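Local coordinates for uncharacterized protein (Pseudomonas aeruginosa PAO1, PDB 4R1D), which probably acts as the immunity protein Tli4, binding and inhibiting the lipase effector Tle4 of the H2 type VI secretion system and so protecting the cell from its own toxin, at residues 198-201 against 202-205; 276-280 against 281-285; 52-55 against 56-59; 59-62 against 63-66. One frame throughout, in Å; residues are numbered along the deposited sequence.

Contact 1: residues 198-201 against 202-205; sequences FVQN and MLST
The carbonyl oxygen of Asn201 is gripped twice by Thr205, four residues further along the helix. This is the last turn of helix 191-205, in the C-terminal domain of the immunity protein. Thr205 OG1 donates to Asn201 O at 2.8 Å, and Thr205 N donates to the same oxygen at 3.0 Å. The two donors come from opposite faces of the carbonyl plane. The hydroxyl can reach back because Thr205 OG1 lies anti to its own carbonyl carbon (chi1 -56°), beside the backbone N. One turn earlier, two side chains meet. Met202 places its sulfur obliquely beside the Phe198 ring, a Met-aromatic contact, with Met202 SD 3.6 Å from Phe198 CE1. Phe198 and Met202 also pack on Ser87 of the partner chain, while Asn201 and Thr205 pack on Met81 of that chain. This side of the helix therefore takes part in the interface of the Tle4-Tli4 complex. Val199 and Leu203 run side by side and point the same way, with Val199 CG1 4.1 Å from Leu203 CD1. Both also touch Thr211 on strand 209-214 of their own chain, so they pack the helix onto the strands. Backbone bonds from Met202 N to Phe198 O and from Leu203 N to Val199 O keep the regular helical spacing. On the exposed side a water joins two side chains of the same helix. It donates to Gln200 OE1 at 2.7 Å and to Ser204 OG at 2.9 Å.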
loop_
_atom_site.group_PDB
_atom_site.type_symbol
_atom_site.label_atom_id
_atom_site.label_comp_id
_atom_site.label_asym_id
_atom_site.label_seq_id
_atom_site.Cartn_x
_atom_site.Cartn_y
_atom_site.Cartn_z
ATOM N N PHE B 198 14.878 -17.155 2.670
ATOM C CA PHE B 198 14.536 -16.229 3.740
ATOM C C PHE B 198 14.581 -16.932 5.094
ATOM O O PHE B 198 15.114 -16.390 6.065
ATOM C CB PHE B 198 13.164 -15.587 3.521
ATOM C CG PHE B 198 12.901 -14.417 4.427
ATOM C CD1 PHE B 198 12.075 -14.547 5.532
ATOM C CD2 PHE B 198 13.512 -13.197 4.192
ATOM C CE1 PHE B 198 11.842 -13.475 6.369
ATOM C CE2 PHE B 198 13.287 -12.118 5.030
ATOM C CZ PHE B 198 12.444 -12.259 6.120
ATOM N N VAL B 199 14.014 -18.134 5.166
ATOM C CA VAL B 199 14.059 -18.885 6.415
ATOM C C VAL B 199 15.500 -19.168 6.862
ATOM O O VAL B 199 15.837 -18.964 8.024
ATOM C CB VAL B 199 13.267 -20.210 6.334
ATOM C CG1 VAL B 199 13.438 -20.993 7.623
ATOM C CG2 VAL B 199 11.790 -19.925 6.064
ATOM N N GLN B 200 16.347 -19.646 5.951
ATOM C CA GLN B 200 17.742 -19.901 6.311
ATOM C C GLN B 200 18.394 -18.614 6.820
ATOM O O GLN B 200 19.220 -18.640 7.730
ATOM C CB GLN B 200 18.532 -20.470 5.128
ATOM C CG GLN B 200 18.062 -21.828 4.652
ATOM C CD GLN B 200 18.124 -22.881 5.735
ATOM O OE1 GLN B 200 18.961 -22.814 6.636
ATOM N NE2 GLN B 200 17.230 -23.859 5.659
ATOM N N ASN B 201 18.012 -17.488 6.228
ATOM C CA ASN B 201 18.488 -16.190 6.681
ATOM C C ASN B 201 18.032 -15.927 8.119
ATOM O O ASN B 201 18.814 -15.488 8.964
ATOM C CB ASN B 201 17.994 -15.082 5.745
ATOM C CG ASN B 201 18.694 -13.760 5.980
ATOM O OD1 ASN B 201 19.323 -13.551 7.018
ATOM N ND2 ASN B 201 18.587 -12.854 5.009
ATOM N N MET B 202 16.765 -16.212 8.402
ATOM C CA MET B 202 16.250 -16.040 9.752
ATOM C C MET B 202 16.992 -16.933 10.751
ATOM O O MET B 202 17.349 -16.483 11.846
ATOM C CB MET B 202 14.748 -16.337 9.805
ATOM C CG MET B 202 13.873 -15.427 8.958
ATOM S SD MET B 202 12.164 -16.043 8.923
ATOM C CE MET B 202 11.592 -15.622 10.574
ATOM N N LEU B 203 17.209 -18.195 10.386
ATOM C CA LEU B 203 17.853 -19.146 11.294
ATOM C C LEU B 203 19.287 -18.731 11.578
ATOM O O LEU B 203 19.784 -18.872 12.698
ATOM C CB LEU B 203 17.855 -20.550 10.699
ATOM C CG LEU B 203 16.493 -21.221 10.519
ATOM C CD1 LEU B 203 16.654 -22.521 9.746
ATOM C CD2 LEU B 203 15.833 -21.461 11.868
ATOM N N SER B 204 19.948 -18.230 10.542
ATOM C CA SER B 204 21.351 -17.858 10.631
ATOM C C SER B 204 21.531 -16.606 11.468
ATOM O O SER B 204 22.534 -16.456 12.172
ATOM C CB SER B 204 21.934 -17.636 9.227
ATOM O OG SER B 204 22.046 -18.861 8.522
ATOM N N THR B 205 20.557 -15.706 11.382
ATOM C CA THR B 205 20.641 -14.414 12.042
ATOM C C THR B 205 20.172 -14.469 13.493
ATOM O O THR B 205 20.713 -13.771 14.352
ATOM C CB THR B 205 19.811 -13.361 11.293
ATOM O OG1 THR B 205 20.237 -13.299 9.925
ATOM C CG2 THR B 205 19.976 -11.999 11.936
HETATM O O HOH W 1 20.931 -21.383 7.711
#

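Contact 2: residues 276-280 against 281-285; sequences PAFKS and DKEAL
Glu283 reaches back from the first turn of its helix to the backbone and side chain of Lys279. Glu283 CB lies 3.5 Å from Ser280 O. Glu283 CG is anti to the backbone N (chi1 -178°), and this turns the extended chain toward the residues before the helix. There Glu283 CG passes Phe278 CD1 at 4.0 Å. Glu283 CD comes next to Lys279 NZ and Lys279 N. At the tip the two carboxylate oxygens divide their work. Glu283 OE1 accepts from Lys279 N at 2.8 Å in a nearly straight bond (174° at the hydrogen), met from above the carboxylate plane. Glu283 OE2 takes Lys279 NZ on its syn lone pair, a salt bridge of 2.8 Å. One residue thus holds both the main chain and the charged end of Lys279. The motif is an N-cap. Ser280 stands just before helix 281-292, and its OG accepts from Glu283 N at 3.0 Å. Ser280 O then receives Ala284 N in a regular helical bond. The Phe278 ring lies under the same turn. Ala284 CB sits over the centre of one ring face, 3.7 Å from the centroid, in a CH-pi contact. Phe278 also stacks with His173. Asp281 turns to another part of the domain, with its OD2 in a salt bridge to Arg237 NH2 and its OD1 hydrogen-bonded to Tyr239 OH on strand 236-245.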
loop_
_atom_site.group_PDB
_atom_site.type_symbol
_atom_site.label_atom_id
_atom_site.label_comp_id
_atom_site.label_asym_id
_atom_site.label_seq_id
_atom_site.Cartn_x
_atom_site.Cartn_y
_atom_site.Cartn_z
ATOM N N PRO B 276 0.589 -16.092 26.426
ATOM C CA PRO B 276 1.036 -17.067 25.423
ATOM C C PRO B 276 -0.101 -17.537 24.528
ATOM O O PRO B 276 -1.201 -17.792 25.017
ATOM C CB PRO B 276 1.534 -18.243 26.269
ATOM C CG PRO B 276 1.767 -17.681 27.628
ATOM C CD PRO B 276 0.756 -16.601 27.798
ATOM N N ALA B 277 0.167 -17.655 23.232
ATOM C CA ALA B 277 -0.828 -18.159 22.302
ATOM C C ALA B 277 -1.070 -19.637 22.571
ATOM O O ALA B 277 -2.204 -20.101 22.551
ATOM C CB ALA B 277 -0.369 -17.951 20.867
ATOM N N PHE B 278 0.010 -20.370 22.829
ATOM C CA PHE B 278 -0.065 -21.813 23.028
ATOM C C PHE B 278 0.729 -22.232 24.250
ATOM O O PHE B 278 1.693 -21.566 24.629
ATOM C CB PHE B 278 0.477 -22.551 21.801
ATOM C CG PHE B 278 -0.357 -22.359 20.564
ATOM C CD1 PHE B 278 -1.423 -23.204 20.293
ATOM C CD2 PHE B 278 -0.075 -21.334 19.678
ATOM C CE1 PHE B 278 -2.198 -23.034 19.158
ATOM C CE2 PHE B 278 -0.840 -21.150 18.547
ATOM C CZ PHE B 278 -1.907 -22.008 18.282
ATOM N N LYS B 279 0.327 -23.351 24.843
ATOM C CA LYS B 279 1.015 -23.907 26.004
ATOM C C LYS B 279 2.371 -24.483 25.615
ATOM O O LYS B 279 3.276 -24.571 26.447
ATOM C CB LYS B 279 0.158 -25.002 26.653
ATOM C CG LYS B 279 -1.243 -24.549 27.049
ATOM C CD LYS B 279 -2.103 -25.731 27.496
ATOM C CE LYS B 279 -3.545 -25.317 27.775
ATOM N NZ LYS B 279 -4.285 -24.919 26.537
ATOM N N SER B 280 2.511 -24.873 24.350
ATOM C CA SER B 280 3.738 -25.504 23.879
ATOM C C SER B 280 3.730 -25.609 22.359
ATOM O O SER B 280 2.679 -25.488 21.728
ATOM C CB SER B 280 3.845 -26.915 24.457
ATOM O OG SER B 280 2.830 -27.750 23.909
ATOM N N ASP B 281 4.896 -25.854 21.774
ATOM C CA ASP B 281 4.969 -26.114 20.343
ATOM C C ASP B 281 4.118 -27.320 19.990
ATOM O O ASP B 281 3.489 -27.364 18.931
ATOM C CB ASP B 281 6.403 -26.369 19.910
ATOM C CG ASP B 281 7.268 -25.132 20.008
ATOM O OD1 ASP B 281 6.730 -24.056 20.320
ATOM O OD2 ASP B 281 8.483 -25.243 19.749
ATOM N N LYS B 282 4.107 -28.312 20.876
ATOM C CA LYS B 282 3.322 -29.507 20.615
ATOM C C LYS B 282 1.850 -29.155 20.472
ATOM O O LYS B 282 1.174 -29.642 19.566
ATOM C CB LYS B 282 3.522 -30.546 21.725
ATOM C CG LYS B 282 2.908 -31.902 21.411
ATOM C CD LYS B 282 3.263 -32.928 22.485
ATOM C CE LYS B 282 2.617 -34.282 22.202
ATOM N NZ LYS B 282 1.132 -34.183 22.188
ATOM N N GLU B 283 1.352 -28.284 21.342
ATOM C CA GLU B 283 -0.043 -27.866 21.253
ATOM C C GLU B 283 -0.338 -27.123 19.941
ATOM O O GLU B 283 -1.361 -27.363 19.311
ATOM C CB GLU B 283 -0.430 -26.995 22.447
ATOM C CG GLU B 283 -1.887 -26.561 22.424
ATOM C CD GLU B 283 -2.280 -25.733 23.632
ATOM O OE1 GLU B 283 -1.901 -24.547 23.702
ATOM O OE2 GLU B 283 -2.977 -26.275 24.514
ATOM N N ALA B 284 0.558 -26.224 19.539
ATOM C CA ALA B 284 0.398 -25.507 18.273
ATOM C C ALA B 284 0.384 -26.447 17.064
ATOM O O ALA B 284 -0.435 -26.297 16.154
ATOM C CB ALA B 284 1.491 -24.450 18.119
ATOM N N LEU B 285 1.289 -27.416 17.053
ATOM C CA LEU B 285 1.376 -28.361 15.955
ATOM C C LEU B 285 0.131 -29.235 15.900
ATOM O O LEU B 285 -0.332 -29.592 14.821
ATOM C CB LEU B 285 2.616 -29.241 16.101
ATOM C CG LEU B 285 3.946 -28.520 15.891
ATOM C CD1 LEU B 285 5.119 -29.361 16.410
ATOM C CD2 LEU B 285 4.105 -28.187 14.416
#

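Contact 3: residues 52-55 against 56-59; sequences LEQE and WRTQ
Glu53 and Arg57 lie side by side on the helix and point the same way. Their carboxylate and guanidinium planes are 35° apart. Arg57 presents the side of its guanidinium that carries NE and NH2, and both nitrogens donate to Glu53 OE2. The bond from Arg57 NE to Glu53 OE2 is 2.8 Å and uses the anti lone pair of that oxygen. The bond from Arg57 NH2 to Glu53 OE2 is 3.1 Å and arrives nearly along the C-O axis. Glu53 OE2 lies close to the guanidinium plane. A water completes the group: it accepts from Arg57 NH2 and donates to Glu53 OE2. This is an i to i+4 salt bridge on the last turns of helix 42-58, at the surface of the N-terminal domain. Gln54 crosses Arg57 obliquely, and its amide is almost parallel to the guanidinium plane, 1° apart. The two side chains come closest where Gln54 NE2 lies 3.6 Å from Arg57 CD. Trp56 leans back along the helix, with CD1 3.2 Å from Leu52 O. Its side chain also touches Phe68, Leu94 and Ser83 on neighbouring strands. At the helix end, Thr58 OG1 stands between the backbone N and the carbonyl carbon (chi1 66°). From there Thr58 OG1 donates in the carbonyl plane to Glu55 O, at 2.6 Å and on a lone pair. Thr58 N donates to Glu55 O from above that plane, at 3.1 Å.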
loop_
_atom_site.group_PDB
_atom_site.type_symbol
_atom_site.label_atom_id
_atom_site.label_comp_id
_atom_site.label_asym_id
_atom_site.label_seq_id
_atom_site.Cartn_x
_atom_site.Cartn_y
_atom_site.Cartn_z
ATOM N N LEU B 52 -27.841 4.907 -5.783
ATOM C CA LEU B 52 -26.553 4.947 -6.461
ATOM C C LEU B 52 -26.688 5.416 -7.897
ATOM O O LEU B 52 -25.855 6.183 -8.382
ATOM C CB LEU B 52 -25.896 3.570 -6.462
ATOM C CG LEU B 52 -24.918 3.278 -5.333
ATOM C CD1 LEU B 52 -24.366 1.872 -5.504
ATOM C CD2 LEU B 52 -23.795 4.319 -5.335
ATOM N N GLU B 53 -27.707 4.920 -8.592
ATOM C CA GLU B 53 -27.899 5.334 -9.976
ATOM C C GLU B 53 -28.056 6.846 -10.037
ATOM O O GLU B 53 -27.461 7.513 -10.886
ATOM C CB GLU B 53 -29.102 4.645 -10.625
ATOM C CG GLU B 53 -29.352 5.182 -12.033
ATOM C CD GLU B 53 -30.568 4.597 -12.701
ATOM O OE1 GLU B 53 -31.096 3.583 -12.201
ATOM O OE2 GLU B 53 -30.991 5.160 -13.734
ATOM N N GLN B 54 -28.837 7.397 -9.116
ATOM C CA GLN B 54 -29.070 8.832 -9.123
ATOM C C GLN B 54 -27.829 9.637 -8.739
ATOM O O GLN B 54 -27.641 10.754 -9.214
ATOM C CB GLN B 54 -30.285 9.202 -8.267
ATOM C CG GLN B 54 -31.620 8.700 -8.848
ATOM C CD GLN B 54 -31.897 9.201 -10.275
ATOM O OE1 GLN B 54 -31.744 10.390 -10.578
ATOM N NE2 GLN B 54 -32.308 8.286 -11.155
ATOM N N GLU B 55 -26.976 9.077 -7.891
ATOM C CA GLU B 55 -25.714 9.732 -7.576
ATOM C C GLU B 55 -24.847 9.800 -8.823
ATOM O O GLU B 55 -24.285 10.846 -9.140
ATOM C CB GLU B 55 -24.955 8.991 -6.472
ATOM C CG GLU B 55 -25.627 9.029 -5.115
ATOM C CD GLU B 55 -24.814 8.321 -4.050
ATOM O OE1 GLU B 55 -23.703 7.838 -4.362
ATOM O OE2 GLU B 55 -25.283 8.251 -2.896
ATOM N N TRP B 56 -24.732 8.672 -9.514
ATOM C CA TRP B 56 -23.922 8.596 -10.724
ATOM C C TRP B 56 -24.407 9.604 -11.757
ATOM O O TRP B 56 -23.610 10.242 -12.441
ATOM C CB TRP B 56 -23.982 7.196 -11.336
ATOM C CG TRP B 56 -23.047 6.180 -10.728
ATOM C CD1 TRP B 56 -23.396 4.998 -10.141
ATOM C CD2 TRP B 56 -21.620 6.247 -10.676
ATOM N NE1 TRP B 56 -22.273 4.323 -9.720
ATOM C CE2 TRP B 56 -21.169 5.072 -10.038
ATOM C CE3 TRP B 56 -20.678 7.185 -11.106
ATOM C CZ2 TRP B 56 -19.822 4.816 -9.816
ATOM C CZ3 TRP B 56 -19.340 6.925 -10.883
ATOM C CH2 TRP B 56 -18.924 5.750 -10.248
ATOM N N ARG B 57 -25.721 9.734 -11.872
ATOM C CA ARG B 57 -26.306 10.630 -12.869
ATOM C C ARG B 57 -25.945 12.104 -12.646
ATOM O O ARG B 57 -26.031 12.910 -13.580
ATOM C CB ARG B 57 -27.825 10.418 -12.968
ATOM C CG ARG B 57 -28.222 9.175 -13.770
ATOM C CD ARG B 57 -29.719 8.862 -13.605
ATOM N NE ARG B 57 -30.153 7.727 -14.414
ATOM C CZ ARG B 57 -30.491 7.818 -15.699
ATOM N NH1 ARG B 57 -30.420 8.986 -16.317
ATOM N NH2 ARG B 57 -30.891 6.746 -16.370
ATOM N N THR B 58 -25.513 12.452 -11.432
ATOM C CA THR B 58 -25.101 13.822 -11.137
ATOM C C THR B 58 -23.632 14.064 -11.472
ATOM O O THR B 58 -23.181 15.205 -11.514
ATOM C CB THR B 58 -25.308 14.201 -9.651
ATOM O OG1 THR B 58 -24.431 13.429 -8.817
ATOM C CG2 THR B 58 -26.759 13.996 -9.227
ATOM N N GLN B 59 -22.883 12.990 -11.698
ATOM C CA GLN B 59 -21.445 13.121 -11.882
ATOM C C GLN B 59 -21.048 13.256 -13.341
ATOM O O GLN B 59 -21.732 12.762 -14.235
ATOM C CB GLN B 59 -20.700 11.985 -11.174
ATOM C CG GLN B 59 -20.924 12.014 -9.667
ATOM C CD GLN B 59 -20.414 10.777 -8.959
ATOM O OE1 GLN B 59 -19.488 10.114 -9.428
ATOM N NE2 GLN B 59 -21.025 10.454 -7.821
HETATM O O HOH W 2 -31.494 4.026 -16.382
#

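Contact 4: residues 59-62 against 63-66; sequences QRHK and SKGN
A hairpin-like turn joins helix 42-58 to strand 68-73, and this contact forms it. Residues 59-62 run out and residues 63-66 come back, with end-to-end directions 165° apart. A single beta bridge pairs Arg60 with Asn66. On one side of this pair His61 N donates to Gly65 O at 2.7 Å; on the other, Gln59 and Met67 are hydrogen-bonded through their backbones. The Arg60 CA hydrogen also leans on Gly65 O, with CA and O 3.4 Å apart. Nearer the tip, a water takes the place of a direct bond. It donates to His61 O at 2.7 Å and accepts from Gly65 N at 2.9 Å. Gly65 takes a positive phi (86°), a backbone shape that glycine adopts readily. His61 is the buried residue of the turn. Its CG is anti to the backbone N (chi1 -175°), which brings the ring alongside Lys64. Lys64 CG lies over one face of the His61 ring, displaced toward the rim, in a CH-pi contact 3.8 Å from the centroid. Ser63 N meets the ring at its edge, near the plane, 3.0 Å from His61 CD2. The His61 ring also meets Trp84 at a steep angle. At the open end Arg60 NH1 donates to Gln59 O at 2.9 Å, from above the carbonyl plane, and also to Arg57 O. Asn66 OD1 accepts from Phe68 N, close to the start of the strand. Two antiparallel segments meeting at one bridge make a short hairpin-like connection from helix 42-58 to strand 68-73.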
loop_
_atom_site.group_PDB
_atom_site.type_symbol
_atom_site.label_atom_id
_atom_site.label_comp_id
_atom_site.label_asym_id
_atom_site.label_seq_id
_atom_site.Cartn_x
_atom_site.Cartn_y
_atom_site.Cartn_z
ATOM N N GLN B 59 -22.883 12.990 -11.698
ATOM C CA GLN B 59 -21.445 13.121 -11.882
ATOM C C GLN B 59 -21.048 13.256 -13.341
ATOM O O GLN B 59 -21.732 12.762 -14.235
ATOM C CB GLN B 59 -20.700 11.985 -11.174
ATOM C CG GLN B 59 -20.924 12.014 -9.667
ATOM C CD GLN B 59 -20.414 10.777 -8.959
ATOM O OE1 GLN B 59 -19.488 10.114 -9.428
ATOM N NE2 GLN B 59 -21.025 10.454 -7.821
ATOM N N ARG B 60 -19.943 13.955 -13.568
ATOM C CA ARG B 60 -19.514 14.299 -14.913
ATOM C C ARG B 60 -18.119 13.782 -15.222
ATOM O O ARG B 60 -17.194 13.967 -14.441
ATOM C CB ARG B 60 -19.535 15.818 -15.082
ATOM C CG ARG B 60 -20.920 16.416 -14.955
ATOM C CD ARG B 60 -21.838 15.890 -16.044
ATOM N NE ARG B 60 -23.198 16.401 -15.900
ATOM C CZ ARG B 60 -24.207 15.719 -15.365
ATOM N NH1 ARG B 60 -24.021 14.482 -14.932
ATOM N NH2 ARG B 60 -25.412 16.271 -15.275
ATOM N N HIS B 61 -17.989 13.141 -16.378
ATOM C CA HIS B 61 -16.699 12.776 -16.937
ATOM C C HIS B 61 -16.027 14.074 -17.364
ATOM O O HIS B 61 -16.705 15.087 -17.557
ATOM C CB HIS B 61 -16.924 11.857 -18.134
ATOM C CG HIS B 61 -15.673 11.297 -18.733
ATOM N ND1 HIS B 61 -15.243 10.009 -18.492
ATOM C CD2 HIS B 61 -14.782 11.837 -19.599
ATOM C CE1 HIS B 61 -14.132 9.786 -19.173
ATOM N NE2 HIS B 61 -13.832 10.879 -19.853
ATOM N N LYS B 62 -14.703 14.075 -17.488
ATOM C CA LYS B 62 -14.017 15.319 -17.838
ATOM C C LYS B 62 -14.283 15.716 -19.288
ATOM O O LYS B 62 -14.172 16.888 -19.643
ATOM C CB LYS B 62 -12.508 15.231 -17.583
ATOM C CG LYS B 62 -12.120 15.015 -16.120
ATOM C CD LYS B 62 -12.586 16.143 -15.209
ATOM C CE LYS B 62 -12.107 15.912 -13.779
ATOM N NZ LYS B 62 -12.646 16.917 -12.823
ATOM N N SER B 63 -14.630 14.743 -20.121
ATOM C CA SER B 63 -14.847 15.022 -21.539
ATOM C C SER B 63 -16.037 14.297 -22.175
ATOM O O SER B 63 -16.560 14.753 -23.191
ATOM C CB SER B 63 -13.576 14.730 -22.342
ATOM O OG SER B 63 -13.269 13.346 -22.342
ATOM N N LYS B 64 -16.467 13.184 -21.584
ATOM C CA LYS B 64 -17.494 12.343 -22.200
ATOM C C LYS B 64 -18.913 12.528 -21.656
ATOM O O LYS B 64 -19.807 11.740 -21.977
ATOM C CB LYS B 64 -17.111 10.863 -22.102
ATOM C CG LYS B 64 -15.787 10.508 -22.756
ATOM C CD LYS B 64 -15.664 9.002 -22.916
ATOM C CE LYS B 64 -14.314 8.613 -23.501
ATOM N NZ LYS B 64 -14.102 9.152 -24.871
ATOM N N GLY B 65 -19.122 13.549 -20.830
ATOM C CA GLY B 65 -20.445 13.838 -20.308
ATOM C C GLY B 65 -20.843 13.081 -19.053
ATOM O O GLY B 65 -20.142 13.124 -18.041
ATOM N N ASN B 66 -21.978 12.387 -19.109
ATOM C CA ASN B 66 -22.535 11.772 -17.903
ATOM C C ASN B 66 -21.689 10.578 -17.468
ATOM O O ASN B 66 -21.291 9.769 -18.296
ATOM C CB ASN B 66 -23.992 11.351 -18.147
ATOM C CG ASN B 66 -24.806 11.239 -16.858
ATOM O OD1 ASN B 66 -24.388 10.599 -15.883
ATOM N ND2 ASN B 66 -25.984 11.860 -16.853
HETATM O O HOH W 3 -11.318 13.016 -20.649
HETATM O O HOH W 4 -17.822 15.977 -19.877
#

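The four contacts fall into two pairs, one in each domain of the immunity protein. Contacts 3 and 4 follow one another in the N-terminal domain, share Gln59 and have centres 12 Å apart. They touch where Arg57 O lies 3.4 Å from Asn66 ND2, so the helix end and the turn after it pack together. Contacts 1 and 2 belong to the C-terminal domain, with centres 22 Å apart and nearest atoms about 11 Å apart. Contact 1 is about 54 Å from contact 3, centre to centre. The partner chain packs on several residues of contact 1 and on Lys62 of contact 4, so both domains meet it.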